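Local coordinates for protein telomerase reverse transcriptase (Candida tropicalis MYA-3404, PDB 6ZD1) that probably extends chromosome ends as a telomerase reverse transcriptase, adding short DNA repeats copied from a template within its RNA component, at residues S282-R285 with Q286-L290; L424-S427 with K428-I432. All coordinates share one frame; numbering follows the deposited sequence.

Interaction 1 is one stretch of the long helix 263-298; interaction 2, later in the chain, is the junction where strand 423-427 runs into helix 428-440. Their centres lie 9 Å apart, and both belong to the reverse transcriptase part of the chain. Aliphatic side chains join them: Val284 CG2 sits 3.6 Å from Ile426 CD1, Val287 CG1 meets Ile431 CD1 at 3.7 Å, and Pro283 CB approaches Ile426 CG2 to 3.8 Å. One face of helix 263-298 therefore packs on the strand end and first helical turn of interaction 2. The neighbouring strand 368-372, antiparallel to 423-427, adds Tyr369 and Val371 to the same apolar layer.

Interaction 1: residues S282-R285 with Q286-L290; sequences SPVR and QVLQL
Ser282 turns OG anti to its own N (chi1 -179°), while Gln286, one helical turn on, sets CG anti to its carbonyl carbon (chi1 -72°) and stays extended beyond it; these torsions carry the carboxamide back to the serine, an i to i+4 side-chain pairing within the long helix 263-298 of the reverse transcriptase part of the chain. Gln286 NE2 donates to Ser282 OG over 3.2 Å, a somewhat bent bond with the hydroxyl lying 21° out of the amide plane. Both groups have further partners: Ser282 OG is hydrogen-bonded to Glu668, and NE2 also donates to Arg372 O, at the end of strand 368-372. The Gln286 chain passes close to the Ser282 carbonyl, CG 3.2 Å from O, and that O also accepts from Gln286 N at 2.9 Å. The backbone ladder continues with Val287 N to Pro283 O at 2.9 Å and Leu288 N to Val284 O at 3.1 Å. Pro283 has no N-H to give to the preceding turn, and the helix is kinked there. Val284 and Leu288 lie side by side, CG1 to CD1 at 4.0 Å, against Cys435. Val284 and Val287 pack on strand 423-427 and helix 428-440, whereas strand 368-372 is held both by apolar contacts of Pro283 and Val287 and by Gln286 NE2, shared between the Ser282 hydroxyl and the Arg372 carbonyl.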
ATOM      1  N   SER A 282      -1.555  18.700  -4.127  1.00 82.65           N
ATOM      2  CA  SER A 282      -0.160  18.463  -3.761  1.00 72.78           C
ATOM      3  C   SER A 282       0.452  19.641  -3.012  1.00 74.00           C
ATOM      4  O   SER A 282       1.104  19.408  -1.978  1.00 71.64           O
ATOM      5  CB  SER A 282       0.649  18.106  -5.013  1.00 73.56           C
ATOM      6  OG  SER A 282       2.001  17.841  -4.684  1.00 73.28           O
ATOM      7  N   PRO A 283       0.284  20.903  -3.439  1.00 79.71           N
ATOM      8  CA  PRO A 283       0.820  22.005  -2.622  1.00 77.06           C
ATOM      9  C   PRO A 283       0.220  22.071  -1.230  1.00 74.53           C
ATOM     10  O   PRO A 283       0.952  22.306  -0.260  1.00 74.37           O
ATOM     11  CB  PRO A 283       0.476  23.250  -3.450  1.00 79.65           C
ATOM     12  CG  PRO A 283       0.412  22.755  -4.843  1.00 81.20           C
ATOM     13  CD  PRO A 283      -0.216  21.397  -4.736  1.00 79.02           C
ATOM     14  N   VAL A 284      -1.092  21.858  -1.102  1.00 73.17           N
ATOM     15  CA  VAL A 284      -1.728  21.917   0.213  1.00 70.50           C
ATOM     16  C   VAL A 284      -1.102  20.887   1.145  1.00 67.82           C
ATOM     17  O   VAL A 284      -0.769  21.187   2.297  1.00 66.72           O
ATOM     18  CB  VAL A 284      -3.250  21.721   0.089  1.00 69.15           C
ATOM     19  CG1 VAL A 284      -3.861  21.405   1.448  1.00 66.24           C
ATOM     20  CG2 VAL A 284      -3.893  22.964  -0.496  1.00 70.01           C
ATOM     21  N   ARG A 285      -0.900  19.665   0.647  1.00 67.11           N
ATOM     22  CA  ARG A 285      -0.285  18.637   1.479  1.00 64.18           C
ATOM     23  C   ARG A 285       1.168  18.978   1.794  1.00 64.81           C
ATOM     24  O   ARG A 285       1.639  18.731   2.911  1.00 62.50           O
ATOM     25  CB  ARG A 285      -0.388  17.273   0.796  1.00 62.62           C
ATOM     26  CG  ARG A 285       0.183  16.138   1.624  1.00 76.62           C
ATOM     27  CD  ARG A 285      -0.345  14.787   1.177  1.00 73.66           C
ATOM     28  NE  ARG A 285      -0.002  14.477  -0.207  1.00 87.36           N
ATOM     29  CZ  ARG A 285      -0.221  13.294  -0.775  1.00102.12           C
ATOM     30  NH1 ARG A 285      -0.775  12.315  -0.072  1.00 93.35           N
ATOM     31  NH2 ARG A 285       0.118  13.084  -2.041  1.00 99.99           N
ATOM     32  N   GLN A 286       1.884  19.582   0.839  1.00 66.87           N
ATOM     33  CA  GLN A 286       3.286  19.921   1.078  1.00 67.27           C
ATOM     34  C   GLN A 286       3.425  20.982   2.165  1.00 67.83           C
ATOM     35  O   GLN A 286       4.302  20.880   3.032  1.00 66.32           O
ATOM     36  CB  GLN A 286       3.950  20.407  -0.209  1.00 69.87           C
ATOM     37  CG  GLN A 286       4.207  19.336  -1.253  1.00 68.74           C
ATOM     38  CD  GLN A 286       4.922  19.898  -2.470  1.00 72.40           C
ATOM     39  OE1 GLN A 286       6.056  20.373  -2.374  1.00 71.80           O
ATOM     40  NE2 GLN A 286       4.255  19.864  -3.619  1.00 72.67           N
ATOM     41  N   VAL A 287       2.571  22.008   2.134  1.00 69.82           N
ATOM     42  CA  VAL A 287       2.676  23.077   3.122  1.00 69.47           C
ATOM     43  C   VAL A 287       2.264  22.569   4.497  1.00 67.78           C
ATOM     44  O   VAL A 287       2.890  22.901   5.511  1.00 67.20           O
ATOM     45  CB  VAL A 287       1.836  24.290   2.688  1.00 70.93           C
ATOM     46  CG1 VAL A 287       1.923  25.401   3.727  1.00 70.58           C
ATOM     47  CG2 VAL A 287       2.296  24.782   1.326  1.00 72.23           C
ATOM     48  N   LEU A 288       1.224  21.735   4.554  1.00 66.79           N
ATOM     49  CA  LEU A 288       0.830  21.148   5.830  1.00 65.08           C
ATOM     50  C   LEU A 288       1.960  20.313   6.414  1.00 65.28           C
ATOM     51  O   LEU A 288       2.220  20.365   7.623  1.00 61.08           O
ATOM     52  CB  LEU A 288      -0.429  20.301   5.656  1.00 60.76           C
ATOM     53  CG  LEU A 288      -1.723  21.048   5.329  1.00 62.63           C
ATOM     54  CD1 LEU A 288      -2.853  20.060   5.111  1.00 59.48           C
ATOM     55  CD2 LEU A 288      -2.077  22.030   6.431  1.00 62.60           C
ATOM     56  N   GLN A 289       2.659  19.553   5.567  1.00 66.72           N
ATOM     57  CA  GLN A 289       3.757  18.724   6.053  1.00 62.56           C
ATOM     58  C   GLN A 289       4.913  19.573   6.567  1.00 70.50           C
ATOM     59  O   GLN A 289       5.553  19.219   7.563  1.00 70.57           O
ATOM     60  CB  GLN A 289       4.232  17.781   4.948  1.00 60.21           C
ATOM     61  CG  GLN A 289       5.158  16.670   5.430  1.00 63.00           C
ATOM     62  CD  GLN A 289       4.474  15.705   6.383  1.00 57.07           C
ATOM     63  OE1 GLN A 289       3.642  14.897   5.973  1.00 67.89           O
ATOM     64  NE2 GLN A 289       4.824  15.787   7.663  1.00 63.62           N
ATOM     65  N   LEU A 290       5.197  20.699   5.903  1.00 72.21           N
ATOM     66  CA  LEU A 290       6.288  21.557   6.353  1.00 67.67           C
ATOM     67  C   LEU A 290       5.957  22.235   7.676  1.00 73.50           C
ATOM     68  O   LEU A 290       6.786  22.254   8.594  1.00 72.49           O
ATOM     69  CB  LEU A 290       6.612  22.599   5.284  1.00 65.20           C
ATOM     70  CG  LEU A 290       7.405  22.073   4.090  1.00 76.26           C
ATOM     71  CD1 LEU A 290       7.767  23.207   3.145  1.00 86.35           C
ATOM     72  CD2 LEU A 290       8.653  21.344   4.568  1.00 84.50           C
TER

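Interaction 2: residues L424-S427 with K428-I432; sequences LSIS and KNKII
Strand 424-427 passes without a linker into helix 428-432, the two short axes making 73° and approaching to 5.6 Å, with Ser427 in extended conformation as the N-cap. Its hydroxyl, placed between backbone N and carbonyl carbon (chi1 73°), accepts from Lys430 N over 3.3 Å in a nearly straight bond, 174° at the hydrogen. Ser427 O starts the helical bonding by taking the N-H of Ile431 at 3.2 Å, so the cap residue serves two successive amides, one through its side chain and one through its backbone. Ile426, buried against Pro283 and Val284 of helix 263-298, sends CG1 anti to its N and crosses Lys430 at about a right angle; its CG1 lies 4.0 Å from Lys430 CB. This leaves the apolar stem of the lysine lying against the isoleucine. Lys428, extended throughout, reaches the carbonyl O of Phe360 with NZ, while its backbone is hydrogen-bonded to Thr367, just ahead of strand 368-372, extending the antiparallel pairing of Leu424 with Val371 and Ile426 with Tyr369. Ile426 also meets Ile431 obliquely through two pairs of atoms: CD1 stands 3.9 Å from Ile431 CG1, and CG2 stands 4.0 Å from Ile431 CD1.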
ATOM      1  N   LEU A 424       6.181  25.594  -7.381  1.00106.61           N
ATOM      2  CA  LEU A 424       4.830  26.136  -7.469  1.00 99.34           C
ATOM      3  C   LEU A 424       4.595  27.072  -6.288  1.00 96.57           C
ATOM      4  O   LEU A 424       5.386  27.122  -5.343  1.00 89.80           O
ATOM      5  CB  LEU A 424       3.769  25.029  -7.474  1.00 88.84           C
ATOM      6  CG  LEU A 424       3.742  24.055  -8.649  1.00102.47           C
ATOM      7  CD1 LEU A 424       2.617  23.045  -8.469  1.00 93.64           C
ATOM      8  CD2 LEU A 424       3.595  24.800  -9.966  1.00 94.06           C
ATOM      9  N   SER A 425       3.482  27.805  -6.334  1.00 95.77           N
ATOM     10  CA  SER A 425       3.136  28.739  -5.269  1.00 85.27           C
ATOM     11  C   SER A 425       1.665  28.601  -4.907  1.00 84.25           C
ATOM     12  O   SER A 425       0.815  28.412  -5.781  1.00 86.15           O
ATOM     13  CB  SER A 425       3.430  30.190  -5.675  1.00 89.63           C
ATOM     14  OG  SER A 425       2.554  30.618  -6.703  1.00 96.24           O
ATOM     15  N   ILE A 426       1.367  28.718  -3.613  1.00 80.88           N
ATOM     16  CA  ILE A 426      -0.003  28.623  -3.128  1.00 79.83           C
ATOM     17  C   ILE A 426      -0.143  29.495  -1.887  1.00 78.54           C
ATOM     18  O   ILE A 426       0.792  29.635  -1.093  1.00 77.38           O
ATOM     19  CB  ILE A 426      -0.403  27.157  -2.839  1.00 78.83           C
ATOM     20  CG1 ILE A 426      -1.906  27.057  -2.579  1.00 78.45           C
ATOM     21  CG2 ILE A 426       0.392  26.601  -1.666  1.00 77.77           C
ATOM     22  CD1 ILE A 426      -2.393  25.650  -2.382  1.00 83.45           C
ATOM     23  N   SER A 427      -1.324  30.080  -1.722  1.00 77.68           N
ATOM     24  CA  SER A 427      -1.593  30.998  -0.627  1.00 83.37           C
ATOM     25  C   SER A 427      -2.242  30.275   0.548  1.00 78.51           C
ATOM     26  O   SER A 427      -2.783  29.175   0.414  1.00 76.77           O
ATOM     27  CB  SER A 427      -2.495  32.144  -1.089  1.00 76.74           C
ATOM     28  OG  SER A 427      -3.826  31.695  -1.273  1.00 76.17           O
ATOM     29  N   LYS A 428      -2.192  30.927   1.710  1.00 73.54           N
ATOM     30  CA  LYS A 428      -2.825  30.365   2.896  1.00 70.99           C
ATOM     31  C   LYS A 428      -4.341  30.327   2.753  1.00 73.54           C
ATOM     32  O   LYS A 428      -4.988  29.412   3.277  1.00 74.22           O
ATOM     33  CB  LYS A 428      -2.419  31.169   4.128  1.00 71.34           C
ATOM     34  CG  LYS A 428      -3.115  30.760   5.407  1.00 71.67           C
ATOM     35  CD  LYS A 428      -2.623  31.601   6.563  1.00 89.58           C
ATOM     36  CE  LYS A 428      -3.522  31.461   7.774  1.00 98.31           C
ATOM     37  NZ  LYS A 428      -3.040  32.302   8.904  1.00 94.47           N
ATOM     38  N   ASN A 429      -4.922  31.288   2.032  1.00 72.79           N
ATOM     39  CA  ASN A 429      -6.367  31.284   1.826  1.00 72.78           C
ATOM     40  C   ASN A 429      -6.812  30.031   1.087  1.00 70.86           C
ATOM     41  O   ASN A 429      -7.771  29.366   1.495  1.00 70.12           O
ATOM     42  CB  ASN A 429      -6.800  32.533   1.061  1.00 85.09           C
ATOM     43  CG  ASN A 429      -8.277  32.501   0.694  1.00 97.65           C
ATOM     44  OD1 ASN A 429      -9.106  31.998   1.455  1.00101.43           O
ATOM     45  ND2 ASN A 429      -8.608  33.022  -0.481  1.00 95.80           N
ATOM     46  N   LYS A 430      -6.135  29.700  -0.017  1.00 73.05           N
ATOM     47  CA  LYS A 430      -6.467  28.480  -0.745  1.00 73.79           C
ATOM     48  C   LYS A 430      -6.291  27.251   0.138  1.00 71.91           C
ATOM     49  O   LYS A 430      -7.150  26.362   0.152  1.00 71.49           O
ATOM     50  CB  LYS A 430      -5.607  28.366  -2.005  1.00 75.49           C
ATOM     51  CG  LYS A 430      -6.040  27.260  -2.962  1.00 76.54           C
ATOM     52  CD  LYS A 430      -7.386  27.580  -3.604  1.00 77.65           C
ATOM     53  CE  LYS A 430      -7.830  26.482  -4.564  1.00 82.64           C
ATOM     54  NZ  LYS A 430      -6.935  26.359  -5.750  1.00100.43           N
ATOM     55  N   ILE A 431      -5.194  27.199   0.901  1.00 70.24           N
ATOM     56  CA  ILE A 431      -4.926  26.050   1.764  1.00 71.41           C
ATOM     57  C   ILE A 431      -6.065  25.856   2.756  1.00 70.70           C
ATOM     58  O   ILE A 431      -6.579  24.743   2.929  1.00 65.48           O
ATOM     59  CB  ILE A 431      -3.575  26.219   2.484  1.00 68.79           C
ATOM     60  CG1 ILE A 431      -2.421  26.109   1.491  1.00 70.13           C
ATOM     61  CG2 ILE A 431      -3.426  25.187   3.587  1.00 65.57           C
ATOM     62  CD1 ILE A 431      -1.112  26.588   2.052  1.00 71.59           C
ATOM     63  N   ILE A 432      -6.487  26.939   3.413  1.00 65.43           N
ATOM     64  CA  ILE A 432      -7.607  26.834   4.345  1.00 64.10           C
ATOM     65  C   ILE A 432      -8.876  26.435   3.603  1.00 63.72           C
ATOM     66  O   ILE A 432      -9.676  25.631   4.098  1.00 68.73           O
ATOM     67  CB  ILE A 432      -7.796  28.153   5.116  1.00 63.02           C
ATOM     68  CG1 ILE A 432      -6.574  28.448   5.986  1.00 65.68           C
ATOM     69  CG2 ILE A 432      -9.051  28.093   5.972  1.00 60.70           C
ATOM     70  CD1 ILE A 432      -6.280  27.372   7.004  1.00 63.60           C
TER